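Local coordinates for replication protein B (Plasmid RSF1010, PDB 3H20), which acts as the primase that makes the starter strands for replication of its plasmid, which is copied exclusively in leading-strand mode, at residues Phe82-Met87 with Lys103-Trp108; Met17-Phe22 with His71-Val76; Val109-Ala114 with Ala181-Ala186. One frame throughout, in Å; residues are numbered along the deposited sequence.

Interaction 1: residues Phe82-Met87 with Lys103-Trp108; sequences FDLDDM and KNYQAW
L84 has its CG anti to the carbonyl carbon (chi1 -70°), and Y105 has the same first-torsion geometry. These two settings bring a leucine methyl over a tyrosine ring. The side chains cross at about a right angle. CD1 of L84 lies 3.8 Å from CG of Y105. It also sits 4.2 Å from the centroid of the Y105 ring, 28° off the ring normal, so this is a CH-pi contact over one face. The methyl stands near the root of the ring, since CB of Y105 is also close, at 3.9 Å from L84 CD1. The other branch of L84 turns to the next inward-facing residue of the strand: CD2 of L84 reaches CB of A107 at 4.1 Å. M87, one helical turn on from L84, adds its terminal methyl, with CE of M87 4.4 Å from CB of A107.

Helix 81-89 therefore lies on one face of an antiparallel sheet, against strand 104-110. The two short axes approach to 10.0 Å and run at 28° to each other. L79, V97 and P94 pack against the same leucine.

Residues on the strand alternate. Y105 and A107 face the helix, while Q106 and W108 point away from it. The amide of Q106 is held at both ends, with OE1 bonded to N of R145 and NE2 to OD1 of D77. R145 is a residue of the diphosphate pocket.

No hydrogen bond joins the two segments. The contact is made of methyl groups, an aromatic face and an alanine. It should therefore rest on shape and exclusion of water, with little directional preference beyond the methyl over the ring.

Interaction 2: residues Met17-Phe22 with His71-Val76; sequences MGCERF and HGLVLV
Apolar contacts carry most of this meeting, and L73 is central to them. Its CD2 lies 3.7 Å from CB of M17, and the two side chains cross at about a right angle. The M17 chain bends at chi3 (82°), which brings its CE back to 4.1 Å from CD2 of L73. C19 adds its sulfur, with SG 4.3 Å from CD2 of L73.

A methyl also rests on a polar atom: the same CD2 of L73 is 3.4 Å from the carbonyl O of M17.

The contact sets the link from helix 6-17 to strand 21-28, of the first antiparallel sheet, against an edge strand of the second. M17 closes helix 6-17, and G18 leaves it with positive phi. L73 lies in strand 73-79. W108 of neighbouring strand 104-110 touches both M17 and L73.

A sulfur-aromatic contact lies beside the apolar group: SG of C19 is 5.4 Å from the centroid of the H71 ring, in an oblique approach. One hydrogen bond holds H71 to its own segment. N of L73 donates to ND1 of H71 at 3.1 Å and 155°, from a position tilted 17° out of the imidazole plane.

Interaction 3: residues Val109-Ala114 with Ala181-Ala186; sequences VKVADA and ALVQQA
V111 is the residue from which this contact spreads, touching both L182 and V183. Its CB points toward the helix and lies 4.2 Å from CG2 of V183. There the side chain forks. CG1 is anti to the carbonyl carbon (chi1 -63°) and runs to L182, where it meets CD1 at 4.0 Å. The V111 and L182 side chains cross at about a right angle. The CG2 branch turns to V183, and its tip lies 4.1 Å from CG2 of that valine. The two methyls of V111 thus touch two successive residues of the helix.

V183 is placed to receive more than this one methyl. Its CG2 also lies 4.1 Å from O of V111, and 4.3 Å from CB of A112.

The contact brings helix 179-206 against residues 111-112, which follow on from strand 104-110. That long helix runs on toward the C-terminal helical part of the chain. I123 of helix 117-130 also packs on V111. Backbone hydrogen bonds tie V109 to V74 and V111 to G72 of the adjoining strand region.

The charged groups lie elsewhere. NZ of K110 makes a salt bridge with OD1 of D113 at 3.3 Å, weak as a hydrogen bond, and both side chains stand clear of the helix.

Between 109-114 and 181-186 the joint is mostly methyl against methyl, with one methyl on a carbonyl oxygen, all at ordinary van der Waals distances. These side chains contribute a shape-dependent part of the helix's seat, alongside helix 117-130, which A186 and Q185 touch. At its centre a single V183 methyl is shared by three partners: the V111 side chain, the V111 carbonyl and the A112 methyl.

In the fold
From the N terminus, interaction 2 closes first. The 48 residues between 17-22 and 71-76 include most of the first sheet. Interaction 1 follows, closing a short loop of 15 residues that includes strand 96-99. Interaction 3 closes last, over 66 residues that include helix 117-130. The three are in series, and none nests or crosses. All meet on neighbouring strands 73-79 and 104-110. V76 N and A107 O link interactions 2 and 1 by a probable hydrogen bond. L73 CD1 packs on K110 CB between 2 and 3. M87 CE packs on V109 CG2 between 1 and 3. Together they tie the lead-in to the first sheet, helix 81-89 and helix 179-206 to the second sheet.

Interaction 1: residues Phe82-Met87 with Lys103-Trp108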
# COMPACT_ATOMS: atom_id res chain seq x y z
N PHE A 82 0.21 -16.26 -24.60
CA PHE A 82 -0.65 -17.32 -24.07
C PHE A 82 -1.54 -16.82 -22.93
O PHE A 82 -2.70 -17.24 -22.82
CB PHE A 82 0.20 -18.51 -23.60
CG PHE A 82 1.12 -19.05 -24.66
CD1 PHE A 82 0.65 -19.96 -25.60
CD2 PHE A 82 2.45 -18.64 -24.73
CE1 PHE A 82 1.49 -20.47 -26.58
CE2 PHE A 82 3.30 -19.13 -25.72
CZ PHE A 82 2.82 -20.05 -26.65
N ASP A 83 -0.99 -15.95 -22.08
CA ASP A 83 -1.77 -15.28 -21.03
C ASP A 83 -2.94 -14.49 -21.64
O ASP A 83 -4.04 -14.50 -21.10
CB ASP A 83 -0.90 -14.29 -20.23
CG ASP A 83 0.15 -14.98 -19.37
OD1 ASP A 83 -0.04 -16.15 -18.96
OD2 ASP A 83 1.19 -14.32 -19.10
N LEU A 84 -2.68 -13.79 -22.75
CA LEU A 84 -3.72 -13.02 -23.45
C LEU A 84 -4.84 -13.90 -24.02
O LEU A 84 -6.01 -13.52 -23.99
CB LEU A 84 -3.11 -12.15 -24.55
CG LEU A 84 -2.26 -10.98 -24.04
CD1 LEU A 84 -1.33 -10.47 -25.14
CD2 LEU A 84 -3.16 -9.86 -23.53
N ASP A 85 -4.45 -15.06 -24.56
CA ASP A 85 -5.41 -16.08 -25.02
C ASP A 85 -6.36 -16.51 -23.91
O ASP A 85 -7.58 -16.62 -24.11
CB ASP A 85 -4.67 -17.32 -25.54
CG ASP A 85 -3.86 -17.07 -26.81
OD1 ASP A 85 -4.24 -16.22 -27.63
OD2 ASP A 85 -2.85 -17.78 -27.02
N ASP A 86 -5.80 -16.78 -22.73
CA ASP A 86 -6.60 -17.13 -21.55
C ASP A 86 -7.53 -15.99 -21.13
O ASP A 86 -8.71 -16.21 -20.87
CB ASP A 86 -5.69 -17.57 -20.39
CG ASP A 86 -5.07 -18.93 -20.61
OD1 ASP A 86 -5.43 -19.60 -21.61
OD2 ASP A 86 -4.22 -19.36 -19.79
N MET A 87 -6.99 -14.76 -21.06
CA MET A 87 -7.78 -13.57 -20.68
C MET A 87 -9.03 -13.42 -21.55
O MET A 87 -10.15 -13.26 -21.04
CB MET A 87 -6.92 -12.30 -20.74
CG MET A 87 -5.80 -12.23 -19.66
SD MET A 87 -4.80 -10.72 -19.78
CE MET A 87 -6.02 -9.48 -19.31
N LYS A 103 7.74 -10.45 -27.47
CA LYS A 103 7.03 -11.51 -26.72
C LYS A 103 6.54 -11.07 -25.34
O LYS A 103 6.05 -11.89 -24.57
CB LYS A 103 7.87 -12.81 -26.60
CG LYS A 103 8.56 -13.28 -27.88
CD LYS A 103 7.83 -14.44 -28.55
CE LYS A 103 8.52 -14.86 -29.85
NZ LYS A 103 7.85 -16.04 -30.48
N ASN A 104 6.67 -9.77 -25.04
CA ASN A 104 6.28 -9.20 -23.74
C ASN A 104 5.20 -8.14 -23.92
O ASN A 104 5.38 -7.18 -24.69
CB ASN A 104 7.51 -8.59 -23.04
CG ASN A 104 8.54 -9.63 -22.63
OD1 ASN A 104 8.21 -10.61 -21.96
ND2 ASN A 104 9.79 -9.41 -23.03
N TYR A 105 4.08 -8.31 -23.22
CA TYR A 105 2.89 -7.47 -23.44
C TYR A 105 2.31 -6.82 -22.18
O TYR A 105 2.48 -7.32 -21.06
CB TYR A 105 1.76 -8.28 -24.12
CG TYR A 105 2.18 -8.96 -25.42
CD1 TYR A 105 2.07 -8.30 -26.65
CD2 TYR A 105 2.66 -10.26 -25.41
CE1 TYR A 105 2.45 -8.92 -27.84
CE2 TYR A 105 3.04 -10.90 -26.60
CZ TYR A 105 2.94 -10.21 -27.81
OH TYR A 105 3.31 -10.83 -28.98
N GLN A 106 1.63 -5.70 -22.40
CA GLN A 106 0.76 -5.05 -21.43
C GLN A 106 -0.66 -5.04 -21.99
O GLN A 106 -0.86 -4.86 -23.20
CB GLN A 106 1.18 -3.58 -21.22
CG GLN A 106 2.39 -3.44 -20.33
CD GLN A 106 2.88 -2.02 -20.20
OE1 GLN A 106 2.47 -1.12 -20.94
NE2 GLN A 106 3.79 -1.81 -19.26
N ALA A 107 -1.64 -5.20 -21.11
CA ALA A 107 -3.04 -5.02 -21.51
C ALA A 107 -3.73 -4.01 -20.60
O ALA A 107 -3.48 -3.98 -19.40
CB ALA A 107 -3.78 -6.37 -21.49
N TRP A 108 -4.60 -3.17 -21.18
CA TRP A 108 -5.52 -2.36 -20.39
C TRP A 108 -6.89 -3.01 -20.53
O TRP A 108 -7.37 -3.22 -21.65
CB TRP A 108 -5.58 -0.92 -20.91
CG TRP A 108 -4.29 -0.11 -20.73
CD1 TRP A 108 -3.25 -0.02 -21.61
CD2 TRP A 108 -3.96 0.76 -19.64
NE1 TRP A 108 -2.28 0.82 -21.12
CE2 TRP A 108 -2.69 1.32 -19.92
CE3 TRP A 108 -4.60 1.11 -18.45
CZ2 TRP A 108 -2.05 2.22 -19.05
CZ3 TRP A 108 -3.96 1.99 -17.58
CH2 TRP A 108 -2.69 2.53 -17.89

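Interaction 2: residues Met17-Phe22 with His71-Val76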
# COMPACT_ATOMS: atom_id res chain seq x y z
N MET A 17 -8.05 3.90 -25.24
CA MET A 17 -8.07 4.21 -23.80
C MET A 17 -9.30 5.04 -23.47
O MET A 17 -9.96 4.81 -22.46
CB MET A 17 -6.78 4.89 -23.37
CG MET A 17 -5.56 3.93 -23.33
SD MET A 17 -4.02 4.77 -22.90
CE MET A 17 -4.16 4.84 -21.11
N GLY A 18 -9.60 6.01 -24.33
CA GLY A 18 -10.86 6.74 -24.25
C GLY A 18 -10.95 7.89 -23.27
O GLY A 18 -12.01 8.52 -23.17
N CYS A 19 -9.86 8.19 -22.56
CA CYS A 19 -9.87 9.27 -21.57
C CYS A 19 -9.87 10.65 -22.21
O CYS A 19 -9.36 10.83 -23.33
CB CYS A 19 -8.66 9.18 -20.63
SG CYS A 19 -8.23 7.52 -20.11
N GLU A 20 -10.43 11.63 -21.50
CA GLU A 20 -10.29 13.03 -21.88
C GLU A 20 -8.89 13.56 -21.59
O GLU A 20 -8.33 14.33 -22.38
CB GLU A 20 -11.35 13.90 -21.19
CG GLU A 20 -12.79 13.56 -21.57
CD GLU A 20 -13.15 13.96 -23.00
OE1 GLU A 20 -12.35 14.67 -23.67
OE2 GLU A 20 -14.25 13.57 -23.46
N ARG A 21 -8.31 13.15 -20.45
CA ARG A 21 -6.98 13.63 -20.05
C ARG A 21 -6.07 12.49 -19.56
O ARG A 21 -6.55 11.50 -18.99
CB ARG A 21 -7.10 14.73 -18.98
CG ARG A 21 -7.88 15.98 -19.42
CD ARG A 21 -7.80 17.12 -18.39
NE ARG A 21 -6.50 17.79 -18.38
CZ ARG A 21 -6.14 18.76 -19.21
NH1 ARG A 21 -6.97 19.22 -20.14
NH2 ARG A 21 -4.93 19.29 -19.11
N PHE A 22 -4.77 12.66 -19.79
CA PHE A 22 -3.75 11.64 -19.53
C PHE A 22 -2.55 12.25 -18.79
O PHE A 22 -2.23 13.43 -18.99
CB PHE A 22 -3.22 11.07 -20.86
CG PHE A 22 -4.27 10.39 -21.73
CD1 PHE A 22 -5.02 11.12 -22.65
CD2 PHE A 22 -4.49 9.02 -21.62
CE1 PHE A 22 -5.98 10.50 -23.45
CE2 PHE A 22 -5.45 8.38 -22.41
CZ PHE A 22 -6.20 9.13 -23.34
N HIS A 71 -12.93 6.88 -15.18
CA HIS A 71 -12.64 5.81 -16.12
C HIS A 71 -12.69 4.47 -15.41
O HIS A 71 -12.74 4.41 -14.17
CB HIS A 71 -11.26 6.03 -16.77
CG HIS A 71 -10.10 5.82 -15.83
ND1 HIS A 71 -9.41 4.62 -15.76
CD2 HIS A 71 -9.51 6.65 -14.95
CE1 HIS A 71 -8.45 4.73 -14.86
NE2 HIS A 71 -8.49 5.96 -14.36
N GLY A 72 -12.69 3.39 -16.20
CA GLY A 72 -12.67 2.02 -15.67
C GLY A 72 -11.57 1.17 -16.27
O GLY A 72 -11.73 -0.03 -16.41
N LEU A 73 -10.44 1.80 -16.61
CA LEU A 73 -9.29 1.12 -17.23
C LEU A 73 -8.33 0.56 -16.19
O LEU A 73 -7.95 1.26 -15.26
CB LEU A 73 -8.51 2.12 -18.09
CG LEU A 73 -8.50 1.98 -19.61
CD1 LEU A 73 -9.87 1.66 -20.19
CD2 LEU A 73 -7.88 3.24 -20.24
N VAL A 74 -7.96 -0.71 -16.35
CA VAL A 74 -7.04 -1.38 -15.40
C VAL A 74 -5.85 -1.98 -16.16
O VAL A 74 -6.05 -2.79 -17.07
CB VAL A 74 -7.79 -2.48 -14.60
CG1 VAL A 74 -6.83 -3.27 -13.71
CG2 VAL A 74 -8.88 -1.84 -13.73
N LEU A 75 -4.63 -1.59 -15.78
CA LEU A 75 -3.40 -2.11 -16.40
C LEU A 75 -2.98 -3.48 -15.86
O LEU A 75 -2.91 -3.68 -14.63
CB LEU A 75 -2.23 -1.13 -16.19
CG LEU A 75 -0.86 -1.51 -16.77
CD1 LEU A 75 -0.88 -1.51 -18.29
CD2 LEU A 75 0.27 -0.60 -16.27
N VAL A 76 -2.67 -4.40 -16.78
CA VAL A 76 -2.09 -5.71 -16.47
C VAL A 76 -0.73 -5.85 -17.20
O VAL A 76 -0.67 -5.80 -18.44
CB VAL A 76 -3.04 -6.88 -16.88
CG1 VAL A 76 -2.58 -8.19 -16.26
CG2 VAL A 76 -4.47 -6.58 -16.45

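Interaction 3: residues Val109-Ala114 with Ala181-Ala186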
# COMPACT_ATOMS: atom_id res chain seq x y z
N VAL A 109 -7.51 -3.35 -19.41
CA VAL A 109 -8.85 -3.96 -19.41
C VAL A 109 -9.85 -2.91 -18.91
O VAL A 109 -9.67 -2.34 -17.83
CB VAL A 109 -8.90 -5.21 -18.48
CG1 VAL A 109 -10.31 -5.84 -18.44
CG2 VAL A 109 -7.85 -6.26 -18.89
N LYS A 110 -10.90 -2.66 -19.71
CA LYS A 110 -11.97 -1.74 -19.35
C LYS A 110 -13.07 -2.54 -18.65
O LYS A 110 -13.71 -3.41 -19.25
CB LYS A 110 -12.55 -1.05 -20.59
CG LYS A 110 -13.67 -0.02 -20.25
CD LYS A 110 -14.19 0.74 -21.47
CE LYS A 110 -15.35 1.67 -21.05
NZ LYS A 110 -15.82 2.58 -22.14
N VAL A 111 -13.28 -2.24 -17.36
CA VAL A 111 -14.30 -2.96 -16.58
C VAL A 111 -15.64 -2.23 -16.47
O VAL A 111 -16.65 -2.85 -16.14
CB VAL A 111 -13.78 -3.32 -15.16
CG1 VAL A 111 -12.59 -4.29 -15.27
CG2 VAL A 111 -13.40 -2.06 -14.37
N ALA A 112 -15.64 -0.92 -16.73
CA ALA A 112 -16.81 -0.06 -16.56
C ALA A 112 -16.55 1.28 -17.25
O ALA A 112 -15.42 1.58 -17.58
CB ALA A 112 -17.11 0.17 -15.07
N ASP A 113 -17.59 2.08 -17.44
CA ASP A 113 -17.39 3.44 -17.96
C ASP A 113 -16.71 4.32 -16.91
O ASP A 113 -15.92 5.21 -17.25
CB ASP A 113 -18.72 4.07 -18.40
CG ASP A 113 -19.33 3.36 -19.61
OD1 ASP A 113 -18.60 2.70 -20.39
OD2 ASP A 113 -20.56 3.48 -19.78
N ALA A 114 -17.02 4.06 -15.64
CA ALA A 114 -16.36 4.73 -14.52
C ALA A 114 -16.33 3.82 -13.28
O ALA A 114 -17.34 3.21 -12.92
CB ALA A 114 -17.03 6.05 -14.20
N ALA A 181 -19.04 -8.07 -13.72
CA ALA A 181 -18.76 -9.14 -12.74
C ALA A 181 -17.52 -8.89 -11.88
O ALA A 181 -17.50 -9.21 -10.68
CB ALA A 181 -18.67 -10.51 -13.45
N LEU A 182 -16.46 -8.33 -12.48
CA LEU A 182 -15.26 -7.98 -11.73
C LEU A 182 -15.50 -6.82 -10.74
O LEU A 182 -14.93 -6.81 -9.64
CB LEU A 182 -14.12 -7.63 -12.68
CG LEU A 182 -13.50 -8.80 -13.46
CD1 LEU A 182 -12.80 -8.23 -14.71
CD2 LEU A 182 -12.54 -9.61 -12.60
N VAL A 183 -16.32 -5.85 -11.15
CA VAL A 183 -16.76 -4.75 -10.27
C VAL A 183 -17.58 -5.31 -9.09
O VAL A 183 -17.38 -4.90 -7.93
CB VAL A 183 -17.57 -3.68 -11.05
CG1 VAL A 183 -18.18 -2.63 -10.09
CG2 VAL A 183 -16.69 -2.97 -12.09
N GLN A 184 -18.48 -6.25 -9.37
CA GLN A 184 -19.26 -6.91 -8.32
C GLN A 184 -18.35 -7.67 -7.35
O GLN A 184 -18.53 -7.57 -6.13
CB GLN A 184 -20.25 -7.91 -8.91
CG GLN A 184 -21.44 -7.32 -9.61
CD GLN A 184 -22.27 -8.39 -10.31
OE1 GLN A 184 -22.20 -8.53 -11.53
NE2 GLN A 184 -23.06 -9.15 -9.54
N GLN A 185 -17.39 -8.42 -7.90
CA GLN A 185 -16.45 -9.24 -7.11
C GLN A 185 -15.61 -8.38 -6.16
O GLN A 185 -15.44 -8.72 -4.98
CB GLN A 185 -15.53 -10.05 -8.04
CG GLN A 185 -14.47 -10.90 -7.33
CD GLN A 185 -13.59 -11.67 -8.31
OE1 GLN A 185 -13.01 -11.09 -9.22
NE2 GLN A 185 -13.49 -12.97 -8.11
N ALA A 186 -15.08 -7.28 -6.70
CA ALA A 186 -14.29 -6.34 -5.91
C ALA A 186 -15.11 -5.79 -4.74
O ALA A 186 -14.60 -5.68 -3.62
CB ALA A 186 -13.78 -5.19 -6.79